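Local structure of nuclear inclusion protein A (Tobacco vein mottling virus, 3MMG) at residues N23-H28 and F48-G53; L72-V77 and K199-N204; V109-T114 and W140-T145; F33-G38 and G152-S157; C17-E22 and I57-G62. The protein probably acts as a 3C-type cysteine peptidase of potyviruses, built on a chymotrypsin-like double beta-barrel and cleaving peptide bonds. The protein carries 3 engineered substitutions. All coordinates share one frame; numbering follows the deposited sequence.

Interaction 1 (N23-H28 and F48-G53)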
# COMPACT_ATOMS: atom_id res chain seq x y z
N ASN A 23 -7.13 11.79 2.48
CA ASN A 23 -6.33 12.97 2.76
C ASN A 23 -7.03 14.14 2.09
O ASN A 23 -6.94 14.29 0.88
CB ASN A 23 -4.92 12.80 2.20
CG ASN A 23 -3.95 13.78 2.79
OD1 ASN A 23 -4.26 14.43 3.80
ND2 ASN A 23 -2.76 13.89 2.20
N SER A 24 -7.73 14.93 2.90
CA SER A 24 -8.68 15.95 2.41
C SER A 24 -8.09 17.35 2.52
O SER A 24 -7.61 17.74 3.57
CB SER A 24 -9.99 15.89 3.20
OG SER A 24 -10.99 16.72 2.60
N SER A 25 -8.17 18.09 1.42
CA SER A 25 -7.73 19.49 1.39
C SER A 25 -8.76 20.31 0.62
O SER A 25 -9.67 19.76 0.01
CB SER A 25 -6.34 19.62 0.78
OG SER A 25 -6.23 18.93 -0.46
N ASP A 26 -8.60 21.64 0.67
CA ASP A 26 -9.52 22.53 -0.05
C ASP A 26 -9.47 22.20 -1.55
O ASP A 26 -8.45 22.39 -2.20
CB ASP A 26 -9.16 24.00 0.25
CG ASP A 26 -10.01 25.01 -0.52
OD1 ASP A 26 -11.10 24.66 -1.05
OD2 ASP A 26 -9.58 26.19 -0.59
N GLY A 27 -10.58 21.68 -2.09
CA GLY A 27 -10.67 21.34 -3.52
C GLY A 27 -9.99 20.07 -4.00
O GLY A 27 -9.89 19.84 -5.22
N HIS A 28 -9.51 19.24 -3.08
CA HIS A 28 -8.94 17.94 -3.47
C HIS A 28 -8.99 16.92 -2.35
O HIS A 28 -8.66 17.24 -1.21
CB HIS A 28 -7.49 18.06 -3.95
CG HIS A 28 -6.94 16.77 -4.49
ND1 HIS A 28 -7.08 16.39 -5.81
CD2 HIS A 28 -6.28 15.75 -3.88
CE1 HIS A 28 -6.52 15.21 -5.99
NE2 HIS A 28 -6.03 14.80 -4.84
N PHE A 48 0.77 11.63 0.21
CA PHE A 48 1.12 12.96 0.71
C PHE A 48 1.71 13.88 -0.34
O PHE A 48 2.47 14.81 -0.02
CB PHE A 48 2.03 12.83 1.92
CG PHE A 48 1.44 12.01 3.02
CD1 PHE A 48 1.95 10.75 3.31
CD2 PHE A 48 0.35 12.48 3.74
CE1 PHE A 48 1.38 9.97 4.33
CE2 PHE A 48 -0.23 11.72 4.75
CZ PHE A 48 0.28 10.47 5.05
N ARG A 49 1.35 13.64 -1.60
CA ARG A 49 1.71 14.53 -2.71
C ARG A 49 1.39 15.99 -2.38
O ARG A 49 2.19 16.88 -2.67
CB ARG A 49 0.90 14.16 -3.93
CG ARG A 49 1.45 13.02 -4.69
CD ARG A 49 0.65 12.83 -5.96
NE ARG A 49 -0.76 12.53 -5.75
CZ ARG A 49 -1.56 12.08 -6.72
NH1 ARG A 49 -1.06 11.89 -7.93
NH2 ARG A 49 -2.83 11.82 -6.49
N ARG A 50 0.20 16.21 -1.82
CA ARG A 50 -0.23 17.53 -1.41
C ARG A 50 0.02 17.69 0.08
O ARG A 50 -0.38 16.85 0.89
CB ARG A 50 -1.71 17.74 -1.71
CG ARG A 50 -2.10 17.48 -3.15
CD ARG A 50 -3.38 18.21 -3.50
NE ARG A 50 -3.65 18.17 -4.94
CZ ARG A 50 -4.24 19.14 -5.63
NH1 ARG A 50 -4.64 20.26 -5.03
NH2 ARG A 50 -4.43 19.00 -6.94
N ASN A 51 0.69 18.79 0.44
CA ASN A 51 0.97 19.10 1.83
C ASN A 51 -0.26 19.51 2.65
O ASN A 51 -1.23 20.07 2.11
CB ASN A 51 2.04 20.20 1.92
CG ASN A 51 2.63 20.33 3.31
OD1 ASN A 51 3.02 19.33 3.92
ND2 ASN A 51 2.68 21.56 3.82
N ASN A 52 -0.22 19.21 3.96
CA ASN A 52 -1.22 19.69 4.94
C ASN A 52 -2.66 19.24 4.72
O ASN A 52 -3.61 20.00 4.99
CB ASN A 52 -1.17 21.23 5.06
CG ASN A 52 -0.04 21.73 5.96
OD1 ASN A 52 1.04 21.13 6.02
ND2 ASN A 52 -0.28 22.85 6.64
N GLY A 53 -2.86 18.03 4.22
CA GLY A 53 -4.22 17.49 4.16
C GLY A 53 -4.61 16.97 5.53
O GLY A 53 -3.73 16.58 6.32
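R50 lays its guanidinium flat on the imidazole of H28: the planes are only 3° apart, the centres are separated by 4.1 Å, and NE stands 3.6 Å from H28 CG, displaced toward the ring's rim. The side-chain shapes set this up. H28 turns CG anti to its backbone N (chi1 -174°), while R50 runs extended from CG to NE, so that it reaches the ring crosswise. H28 sits at the last position of the type II turn S25-H28, closed by the backbone bond from H28 N to S25 O, with S25 N bonded back to H28 O.

The close-fitting half lies at N23. Its OD1 comes within 3.1 Å of G53 CA, a bare backbone surface with no side chain to hold it off, and S24 O is 3.5 Å from the same carbon. ND2 approaches F48 CD2 obliquely at 3.7 Å, with amide and ring planes 71° apart, and spends its hydrogen bond on L47 O. N23, F48 and G53 are all buried, and F48 packs further on I83 and I85. The other half is looser: R50 is exposed, and S25 OG stays 4.2 Å from R50 CD.

Across the two segments the evidence is therefore stacking and van der Waals packing. E30 receives a hydrogen bond from H28 NE2 and a salt bridge from R49, and its carboxylate would probably stabilise any positive charge on the imidazole. The stacked guanidinium cation would tend to oppose protonation, so the two influences probably act in opposite directions.

Interaction 2 (L72-V77 and K199-N204)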
# COMPACT_ATOMS: atom_id res chain seq x y z
N LEU A 72 2.45 14.05 12.19
CA LEU A 72 2.71 12.63 12.42
C LEU A 72 4.15 12.25 12.13
O LEU A 72 4.73 12.77 11.20
CB LEU A 72 1.78 11.79 11.56
CG LEU A 72 0.26 12.03 11.68
CD1 LEU A 72 -0.48 11.37 10.51
CD2 LEU A 72 -0.27 11.50 13.00
N GLN A 73 4.70 11.36 12.94
CA GLN A 73 6.01 10.75 12.67
C GLN A 73 5.88 9.82 11.49
O GLN A 73 4.94 9.01 11.43
CB GLN A 73 6.52 9.95 13.87
CG GLN A 73 6.84 10.80 15.08
CD GLN A 73 7.72 10.08 16.06
OE1 GLN A 73 7.30 9.12 16.70
NE2 GLN A 73 8.96 10.55 16.20
N MET A 74 6.82 9.92 10.55
CA MET A 74 6.79 9.05 9.37
C MET A 74 8.17 8.49 9.07
O MET A 74 9.18 9.04 9.52
CB MET A 74 6.25 9.83 8.17
CG MET A 74 4.77 10.24 8.32
SD MET A 74 4.12 11.03 6.86
CE MET A 74 2.57 11.64 7.55
N LYS A 75 8.20 7.36 8.36
CA LYS A 75 9.46 6.71 7.97
C LYS A 75 9.30 6.27 6.52
O LYS A 75 8.60 5.28 6.24
CB LYS A 75 9.74 5.50 8.86
CG LYS A 75 11.14 4.91 8.72
CD LYS A 75 11.32 3.69 9.61
CE LYS A 75 11.50 4.05 11.08
NZ LYS A 75 11.82 2.81 11.91
N PRO A 76 9.89 7.02 5.57
CA PRO A 76 9.81 6.58 4.18
C PRO A 76 10.70 5.37 3.92
O PRO A 76 11.75 5.20 4.55
CB PRO A 76 10.33 7.80 3.39
CG PRO A 76 11.32 8.44 4.35
CD PRO A 76 10.63 8.30 5.71
N VAL A 77 10.27 4.50 3.00
CA VAL A 77 11.19 3.49 2.47
C VAL A 77 11.84 4.23 1.30
O VAL A 77 11.26 4.33 0.24
CB VAL A 77 10.43 2.24 1.93
CG1 VAL A 77 11.43 1.20 1.42
CG2 VAL A 77 9.50 1.62 3.01
N LYS A 199 9.19 14.05 11.84
CA LYS A 199 7.94 14.77 11.58
C LYS A 199 8.03 15.72 10.40
O LYS A 199 7.03 16.28 9.96
CB LYS A 199 7.47 15.53 12.83
CG LYS A 199 6.71 14.69 13.82
CD LYS A 199 6.26 15.52 15.01
CE LYS A 199 5.60 14.64 16.07
NZ LYS A 199 6.58 13.74 16.74
N ASN A 200 9.24 15.90 9.86
CA ASN A 200 9.45 16.92 8.85
C ASN A 200 9.66 16.40 7.43
O ASN A 200 10.18 17.13 6.57
CB ASN A 200 10.56 17.88 9.31
CG ASN A 200 10.17 18.63 10.57
OD1 ASN A 200 9.36 19.56 10.52
ND2 ASN A 200 10.71 18.20 11.72
N TRP A 201 9.26 15.15 7.20
CA TRP A 201 9.26 14.52 5.88
C TRP A 201 8.25 15.15 4.92
O TRP A 201 7.09 15.38 5.27
CB TRP A 201 8.98 13.01 5.98
CG TRP A 201 9.00 12.33 4.63
CD1 TRP A 201 10.10 11.87 3.98
CD2 TRP A 201 7.88 12.09 3.76
NE1 TRP A 201 9.74 11.34 2.76
CE2 TRP A 201 8.39 11.46 2.60
CE3 TRP A 201 6.51 12.33 3.86
CZ2 TRP A 201 7.56 11.05 1.54
CZ3 TRP A 201 5.68 11.94 2.80
CH2 TRP A 201 6.21 11.31 1.66
N LYS A 202 8.69 15.39 3.69
CA LYS A 202 7.83 15.94 2.67
C LYS A 202 8.05 15.12 1.39
O LYS A 202 9.17 14.68 1.11
CB LYS A 202 8.19 17.41 2.47
CG LYS A 202 7.46 18.11 1.35
CD LYS A 202 7.78 19.60 1.38
CE LYS A 202 7.37 20.27 0.08
NZ LYS A 202 7.50 21.76 0.18
N PHE A 203 6.96 14.89 0.65
CA PHE A 203 6.99 14.10 -0.58
C PHE A 203 7.86 14.73 -1.66
O PHE A 203 7.79 15.93 -1.89
CB PHE A 203 5.58 13.85 -1.12
CG PHE A 203 5.56 13.05 -2.40
CD1 PHE A 203 5.82 11.67 -2.39
CD2 PHE A 203 5.28 13.66 -3.62
CE1 PHE A 203 5.79 10.93 -3.57
CE2 PHE A 203 5.25 12.93 -4.81
CZ PHE A 203 5.51 11.56 -4.78
N ASN A 204 8.65 13.90 -2.33
CA ASN A 204 9.47 14.34 -3.45
C ASN A 204 9.59 13.19 -4.44
O ASN A 204 10.29 12.22 -4.16
CB ASN A 204 10.85 14.77 -2.95
CG ASN A 204 11.76 15.27 -4.07
OD1 ASN A 204 11.35 15.39 -5.22
ND2 ASN A 204 13.00 15.60 -3.71
O HOH W 1 4.71 14.41 9.21
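A Met-aromatic contact joins M74, on the outermost strand 74-76 of the N-terminal sheet, to W201 in the long loop between helix 186-192 and strand 214-215. M74 SD lies 5.1 Å from the centroid of the six-membered ring, 57° off its normal, and thus approaches obliquely; its nearest ring atom is CE3, at 4.0 Å. The extended methionine crosses the indole at about a right angle.

At the five-membered end of the same indole, P76 and W201 pass in opposite directions. P76 CB is 3.6 Å from W201 NE1 and P76 CG 3.7 Å from CD1. With CG anti to the backbone N (chi1 -179°), the tryptophan is swung toward the strand and can meet both residues at once. I83 of the adjacent strand 83-86 also touches M74 and W201, so the indole helps cover this sheet edge.

The rim is polar but weakly joined. A water lies 2.6 Å from L72 O and 3.1 Å from K199 O, placed to donate to either, although more acceptors surround it than it has protons. K199 is bent at its last torsion (chi4 69°), which brings NZ to 3.4 Å from Q73 CG, against the methylene carbon.

Interaction 3 (V109-T114 and W140-T145)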
# COMPACT_ATOMS: atom_id res chain seq x y z
N VAL A 109 0.16 -13.10 -7.98
CA VAL A 109 -0.45 -12.27 -6.92
C VAL A 109 -1.95 -12.05 -7.11
O VAL A 109 -2.44 -12.00 -8.25
CB VAL A 109 0.24 -10.88 -6.77
CG1 VAL A 109 1.70 -11.02 -6.31
CG2 VAL A 109 0.14 -10.07 -8.07
N CYS A 110 -2.67 -11.95 -5.98
CA CYS A 110 -4.06 -11.44 -5.94
C CYS A 110 -4.13 -10.12 -5.18
O CYS A 110 -3.46 -9.97 -4.15
CB CYS A 110 -5.00 -12.40 -5.21
SG CYS A 110 -5.29 -13.96 -6.00
N MET A 111 -4.97 -9.19 -5.65
CA MET A 111 -5.18 -7.97 -4.90
C MET A 111 -6.24 -8.26 -3.86
O MET A 111 -7.24 -8.94 -4.14
CB MET A 111 -5.57 -6.84 -5.84
CG MET A 111 -5.63 -5.49 -5.13
SD MET A 111 -5.92 -4.14 -6.32
CE MET A 111 -4.46 -4.25 -7.35
N VAL A 112 -6.02 -7.74 -2.66
CA VAL A 112 -6.96 -7.93 -1.56
C VAL A 112 -7.45 -6.56 -1.10
O VAL A 112 -6.67 -5.61 -0.98
CB VAL A 112 -6.30 -8.66 -0.39
CG1 VAL A 112 -7.25 -8.67 0.81
CG2 VAL A 112 -5.93 -10.08 -0.79
N SER A 113 -8.74 -6.46 -0.78
CA SER A 113 -9.27 -5.20 -0.25
C SER A 113 -10.38 -5.52 0.76
O SER A 113 -10.58 -6.69 1.15
CB SER A 113 -9.75 -4.30 -1.40
OG SER A 113 -10.15 -3.02 -0.97
N THR A 114 -11.07 -4.48 1.17
CA THR A 114 -12.07 -4.62 2.19
C THR A 114 -13.21 -3.69 1.86
O THR A 114 -13.03 -2.63 1.26
CB THR A 114 -11.47 -4.36 3.61
OG1 THR A 114 -12.45 -4.57 4.63
CG2 THR A 114 -10.89 -2.95 3.71
N TRP A 140 6.75 -3.60 -9.93
CA TRP A 140 6.46 -4.82 -10.68
C TRP A 140 5.14 -4.66 -11.42
O TRP A 140 4.14 -4.20 -10.84
CB TRP A 140 6.30 -6.00 -9.73
CG TRP A 140 7.55 -6.44 -9.05
CD1 TRP A 140 8.25 -5.77 -8.07
CD2 TRP A 140 8.24 -7.68 -9.26
NE1 TRP A 140 9.33 -6.52 -7.68
CE2 TRP A 140 9.35 -7.69 -8.39
CE3 TRP A 140 8.01 -8.79 -10.11
CZ2 TRP A 140 10.26 -8.77 -8.33
CZ3 TRP A 140 8.92 -9.86 -10.07
CH2 TRP A 140 10.01 -9.85 -9.15
N GLN A 141 5.12 -5.07 -12.67
CA GLN A 141 3.89 -5.01 -13.45
C GLN A 141 2.90 -6.11 -13.01
O GLN A 141 3.30 -7.24 -12.65
CB GLN A 141 4.19 -5.15 -14.94
CG GLN A 141 2.98 -4.83 -15.83
CD GLN A 141 3.32 -4.81 -17.31
OE1 GLN A 141 4.47 -5.03 -17.70
NE2 GLN A 141 2.32 -4.53 -18.14
N HIS A 142 1.61 -5.77 -13.03
CA HIS A 142 0.55 -6.76 -12.85
C HIS A 142 -0.60 -6.42 -13.79
O HIS A 142 -0.64 -5.31 -14.37
CB HIS A 142 0.10 -6.84 -11.36
CG HIS A 142 -0.69 -5.65 -10.88
ND1 HIS A 142 -2.04 -5.51 -11.12
CD2 HIS A 142 -0.32 -4.57 -10.15
CE1 HIS A 142 -2.46 -4.38 -10.58
NE2 HIS A 142 -1.44 -3.78 -9.99
N TRP A 143 -1.50 -7.38 -13.97
CA TRP A 143 -2.62 -7.25 -14.92
C TRP A 143 -4.03 -7.26 -14.29
O TRP A 143 -5.00 -7.57 -14.98
CB TRP A 143 -2.49 -8.30 -16.03
CG TRP A 143 -1.38 -7.95 -16.99
CD1 TRP A 143 -1.50 -7.28 -18.18
CD2 TRP A 143 0.03 -8.23 -16.83
NE1 TRP A 143 -0.26 -7.14 -18.77
CE2 TRP A 143 0.69 -7.70 -17.96
CE3 TRP A 143 0.78 -8.87 -15.84
CZ2 TRP A 143 2.08 -7.81 -18.13
CZ3 TRP A 143 2.17 -8.99 -16.01
CH2 TRP A 143 2.80 -8.45 -17.15
N ILE A 144 -4.13 -6.89 -13.01
CA ILE A 144 -5.42 -6.87 -12.30
C ILE A 144 -6.06 -5.50 -12.53
O ILE A 144 -5.44 -4.47 -12.32
CB ILE A 144 -5.23 -7.11 -10.77
CG1 ILE A 144 -4.53 -8.46 -10.53
CG2 ILE A 144 -6.60 -7.02 -10.02
CD1 ILE A 144 -3.87 -8.62 -9.15
N THR A 145 -7.31 -5.53 -12.98
CA THR A 145 -8.12 -4.31 -13.16
C THR A 145 -8.14 -3.46 -11.89
O THR A 145 -8.45 -3.96 -10.80
CB THR A 145 -9.56 -4.68 -13.61
OG1 THR A 145 -9.51 -5.26 -14.92
CG2 THR A 145 -10.48 -3.44 -13.63
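M111 and I144 pack through the terminal methyl of the isoleucine: I144 CD1 is 4.1 Å from M111 CB, 3.7 Å from M111 N and 3.8 Å from V109 O. I144 carries CG1 anti to its carbonyl carbon and continues nearly extended, which pushes CD1 against the backbone of strand 109-116 between V109 and M111. V109 adds a looser touch, its CG2 lying 4.4 Å from the same methyl.

M111 behaves differently. Its first two torsions are extended, and then the chain bends at chi3 (-62°), folding CE back to 3.8 Å from H142 CE1. The approach to the imidazole is oblique, and the two side chains cross at about a right angle. H142 has CG wedged between backbone N and carbonyl carbon, a sterically costly choice that curls the ring over its own chain. There ND1 accepts from I144 N at 3.1 Å, with an N-H...N angle of 158° and the donor 9° out of the ring plane. NE2 is hydrogen-bonded to H167 ND1. With ND1 acting as acceptor, the geometry is consistent with the H142 proton residing on NE2. Both ring nitrogens are thus engaged, and the imidazole's rotation is fixed while M111 CE packs beside it.

Strand 121-133 separates 109-116 from 139-142 in the barrel, and side chains make the contact, the CA atoms of M111 and I144 being 7.5 Å apart; L155 touches V109, M111 and I144 alike. Such packing is that of the closed six-stranded C-terminal barrel of a chymotrypsin-like protease, with H142 a probable second-shell support for H167, which probably corresponds to the histidine that reads the P1 glutamine in 3C-type relatives.

Interaction 4 (F33-G38 and G152-S157)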
# COMPACT_ATOMS: atom_id res chain seq x y z
N PHE A 33 -5.92 3.21 -0.15
CA PHE A 33 -5.96 2.18 0.90
C PHE A 33 -4.63 2.15 1.62
O PHE A 33 -3.60 2.64 1.09
CB PHE A 33 -6.25 0.82 0.28
CG PHE A 33 -7.66 0.68 -0.23
CD1 PHE A 33 -8.01 1.10 -1.51
CD2 PHE A 33 -8.64 0.15 0.61
CE1 PHE A 33 -9.33 0.99 -1.98
CE2 PHE A 33 -9.96 0.03 0.15
CZ PHE A 33 -10.30 0.44 -1.15
N GLY A 34 -4.64 1.59 2.83
CA GLY A 34 -3.42 1.33 3.58
C GLY A 34 -3.48 -0.01 4.29
O GLY A 34 -4.51 -0.71 4.25
N ILE A 35 -2.37 -0.37 4.93
CA ILE A 35 -2.27 -1.60 5.72
C ILE A 35 -1.90 -1.25 7.17
O ILE A 35 -0.88 -0.63 7.39
CB ILE A 35 -1.18 -2.54 5.15
CG1 ILE A 35 -1.44 -2.83 3.68
CG2 ILE A 35 -1.11 -3.87 5.98
CD1 ILE A 35 -0.27 -3.53 2.95
N GLY A 36 -2.73 -1.62 8.13
CA GLY A 36 -2.38 -1.44 9.55
C GLY A 36 -1.52 -2.56 10.09
O GLY A 36 -1.70 -3.74 9.75
N PHE A 37 -0.60 -2.20 10.99
CA PHE A 37 0.27 -3.17 11.64
C PHE A 37 0.74 -2.53 12.95
O PHE A 37 1.45 -1.55 12.92
CB PHE A 37 1.46 -3.49 10.71
CG PHE A 37 2.34 -4.63 11.18
CD1 PHE A 37 3.30 -4.42 12.16
CD2 PHE A 37 2.22 -5.89 10.61
CE1 PHE A 37 4.13 -5.47 12.59
CE2 PHE A 37 3.04 -6.95 11.03
CZ PHE A 37 3.99 -6.73 12.02
N GLY A 38 0.29 -3.06 14.08
CA GLY A 38 0.54 -2.40 15.35
C GLY A 38 0.05 -0.96 15.30
O GLY A 38 -1.05 -0.70 14.83
N GLY A 152 -2.45 1.44 -2.86
CA GLY A 152 -2.28 1.04 -1.46
C GLY A 152 -2.86 -0.32 -1.14
O GLY A 152 -2.58 -0.87 -0.05
N SER A 153 -3.64 -0.88 -2.07
CA SER A 153 -4.21 -2.22 -1.91
C SER A 153 -3.09 -3.26 -1.93
O SER A 153 -2.24 -3.23 -2.85
CB SER A 153 -5.26 -2.52 -2.99
OG SER A 153 -6.30 -1.53 -2.98
N PRO A 154 -3.06 -4.15 -0.94
CA PRO A 154 -2.01 -5.19 -0.98
C PRO A 154 -2.11 -6.15 -2.16
O PRO A 154 -3.20 -6.55 -2.57
CB PRO A 154 -2.21 -5.96 0.33
CG PRO A 154 -3.61 -5.68 0.76
CD PRO A 154 -3.93 -4.28 0.25
N LEU A 155 -0.94 -6.50 -2.69
CA LEU A 155 -0.78 -7.64 -3.59
C LEU A 155 -0.20 -8.80 -2.81
O LEU A 155 0.86 -8.66 -2.17
CB LEU A 155 0.14 -7.28 -4.76
CG LEU A 155 -0.41 -6.36 -5.87
CD1 LEU A 155 -1.65 -6.97 -6.54
CD2 LEU A 155 -0.70 -4.93 -5.36
N VAL A 156 -0.90 -9.92 -2.85
CA VAL A 156 -0.65 -11.04 -1.96
C VAL A 156 -0.22 -12.26 -2.77
O VAL A 156 -0.87 -12.61 -3.76
CB VAL A 156 -1.93 -11.38 -1.12
CG1 VAL A 156 -1.68 -12.56 -0.18
CG2 VAL A 156 -2.36 -10.17 -0.31
N SER A 157 0.87 -12.91 -2.38
CA SER A 157 1.30 -14.12 -3.10
C SER A 157 0.32 -15.29 -2.91
O SER A 157 -0.12 -15.56 -1.79
CB SER A 157 2.66 -14.58 -2.56
OG SER A 157 2.98 -15.85 -3.12
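F33 and S153 meet obliquely: S153 OG stands 3.5 Å from F33 CD1 and 3.8 Å from F33 CG. The CB of F33 starts toward the 152-157 segment and lies 3.8 Å from G152 C, but with CG anti to the carbonyl carbon (chi1 -71°) the ring then leads away. It continues to V18 and L20 of the neighbouring strand and to S113 of the other barrel. The serine hydroxyl is hydrogen-bonded to Q150 O, so its touch on the ring is packing.

I35 and P154 form the second side-chain pair. Their bodies lie aslant, and I35 CD1 reaches P154 CB at 4.1 Å. I35 begins by pointing neither at nor away from the proline; its extended chain delivers the methyl.

Between these pairs the backbones come close. G152, at a positive phi of 96°, brings its CA within 3.3 Å of F33 O, the C-H...O angle being 158°. F33 is also backbone-bonded to A151, which occupies the place of the nucleophilic cysteine in the family's Gly-x-Cys-Gly motif and is probably one of the engineered positions.

Strand 28-37 of the N-terminal sheet is thus met by the loop entering strand 154-157 of the C-terminal barrel. Within the two segments, a C-H...O contact, the hydroxyl-ring touch and an apolar pair make up the contact, so the F33-A151 backbone bond, the C-H...O contact and close packing together probably fix how this backbone sits against F33.

Interaction 5 (C17-E22 and I57-G62)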
# COMPACT_ATOMS: atom_id res chain seq x y z
N CYS A 17 -6.84 -6.01 8.18
CA CYS A 17 -5.85 -4.96 8.41
C CYS A 17 -5.85 -3.88 7.35
O CYS A 17 -5.10 -2.91 7.45
CB CYS A 17 -4.47 -5.59 8.51
SG CYS A 17 -4.34 -6.67 9.96
N VAL A 18 -6.68 -4.01 6.32
CA VAL A 18 -6.73 -3.00 5.30
C VAL A 18 -7.56 -1.83 5.80
O VAL A 18 -8.61 -2.03 6.44
CB VAL A 18 -7.31 -3.56 3.98
CG1 VAL A 18 -7.59 -2.44 2.98
CG2 VAL A 18 -6.33 -4.57 3.40
N CYS A 19 -7.07 -0.61 5.52
CA CYS A 19 -7.71 0.65 5.94
C CYS A 19 -8.12 1.48 4.72
O CYS A 19 -7.55 1.32 3.63
CB CYS A 19 -6.72 1.52 6.71
SG CYS A 19 -5.87 0.79 8.11
N LEU A 20 -9.07 2.38 4.93
CA LEU A 20 -9.31 3.44 3.94
C LEU A 20 -8.60 4.70 4.40
O LEU A 20 -8.71 5.08 5.56
CB LEU A 20 -10.79 3.74 3.74
CG LEU A 20 -11.76 2.64 3.29
CD1 LEU A 20 -13.18 3.19 3.26
CD2 LEU A 20 -11.39 2.12 1.95
N LEU A 21 -7.87 5.33 3.50
CA LEU A 21 -7.15 6.56 3.82
C LEU A 21 -7.71 7.72 2.98
O LEU A 21 -7.81 7.62 1.76
CB LEU A 21 -5.64 6.37 3.56
CG LEU A 21 -4.98 5.19 4.27
CD1 LEU A 21 -3.51 5.09 3.83
CD2 LEU A 21 -5.08 5.32 5.75
N GLU A 22 -8.12 8.79 3.66
CA GLU A 22 -8.62 9.97 2.96
C GLU A 22 -7.78 11.14 3.42
O GLU A 22 -7.72 11.43 4.62
CB GLU A 22 -10.11 10.22 3.26
CG GLU A 22 -10.63 11.50 2.56
CD GLU A 22 -12.10 11.83 2.83
OE1 GLU A 22 -12.75 11.19 3.70
OE2 GLU A 22 -12.60 12.76 2.15
N ILE A 57 -8.64 7.91 8.77
CA ILE A 57 -8.28 6.51 8.59
C ILE A 57 -9.47 5.66 9.03
O ILE A 57 -9.82 5.66 10.22
CB ILE A 57 -7.05 6.16 9.42
CG1 ILE A 57 -5.90 7.10 9.04
CG2 ILE A 57 -6.68 4.66 9.24
CD1 ILE A 57 -5.22 7.79 10.22
N LYS A 58 -10.07 4.93 8.09
CA LYS A 58 -11.19 4.05 8.42
C LYS A 58 -10.71 2.62 8.51
O LYS A 58 -10.06 2.13 7.59
CB LYS A 58 -12.35 4.16 7.44
CG LYS A 58 -13.59 3.40 7.92
CD LYS A 58 -14.82 3.73 7.10
CE LYS A 58 -16.07 3.09 7.72
NZ LYS A 58 -16.42 3.61 9.11
N THR A 59 -11.02 1.97 9.63
CA THR A 59 -10.56 0.61 9.90
C THR A 59 -11.73 -0.29 10.35
O THR A 59 -12.80 0.20 10.69
CB THR A 59 -9.47 0.58 11.00
OG1 THR A 59 -10.09 0.65 12.30
CG2 THR A 59 -8.51 1.73 10.85
N MET A 60 -11.49 -1.59 10.44
CA MET A 60 -12.53 -2.50 10.90
C MET A 60 -12.91 -2.26 12.36
O MET A 60 -14.01 -2.70 12.80
CB MET A 60 -12.13 -3.98 10.70
CG MET A 60 -11.03 -4.48 11.59
SD MET A 60 -10.94 -6.29 11.61
CE MET A 60 -12.55 -6.75 11.09
N HIS A 61 -12.02 -1.58 13.09
CA HIS A 61 -12.23 -1.35 14.53
C HIS A 61 -12.42 0.12 14.90
O HIS A 61 -12.36 0.49 16.09
CB HIS A 61 -11.13 -2.02 15.37
CG HIS A 61 -9.74 -1.49 15.12
ND1 HIS A 61 -8.95 -1.92 14.06
CD2 HIS A 61 -8.98 -0.62 15.82
CE1 HIS A 61 -7.78 -1.30 14.11
NE2 HIS A 61 -7.76 -0.52 15.17
N GLY A 62 -12.66 0.96 13.90
CA GLY A 62 -13.08 2.34 14.15
C GLY A 62 -12.64 3.27 13.05
O GLY A 62 -11.90 2.86 12.13
O HOH W 2 -9.20 -2.60 9.11
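The H61 ring has T59 OG1 over one face, 3.3 Å above the plane and offset toward the rim, and it meets F94 edge-to-face. Alongside this turn L20 and K58 exchange two backbone hydrogen bonds, L20 N to K58 O at 2.8 Å and K58 N to L20 O at 2.9 Å.

Around this hydrogen-bonded pair the side chains divide between two faces. L20 and K58 touch through their CB atoms, 4.0 Å apart, on the face where both reach F116; K58 NZ goes on to a salt bridge with E63. On the opposite face L21 and I57 lie side by side, pointing the same way, with L21 CD2 3.8 Å from I57 CG1.

Beyond the ladder a water spans V18 O and M60 N, 2.8 Å from each. T59 holds OG1 between backbone N and carbonyl carbon (chi1 81°), where it accepts from H61 N as an ST turn and donates to G62 O, which T59 N also grips. This type I turn carries strand 54-59 back into 62-68, a beta-hairpin beside strand 18-25 in the antiparallel N-terminal barrel of the chymotrypsin-like fold.

Interactions 1 and 5 share strand 18-25, their centres 18 Å apart, and interaction 1 is nested within the loop that interaction 5 closes. Interaction 2 opens later, at the far edge of the same sheet, and touches interaction 1 where F48 meets M74 and W201. Interaction 3, in the C-terminal barrel, is nested inside the loops closed by interactions 2 and 4, its centre 26 Å from that of interaction 2. Interaction 4, the most central, crosses interaction 5 along the chain and joins the barrels, its centre 11 Å from those of 3 and 5. Interactions 3, 4 and 5 touch across the barrel interface; 1 and 2 form a second touching pair at the far side of the N-terminal sheet.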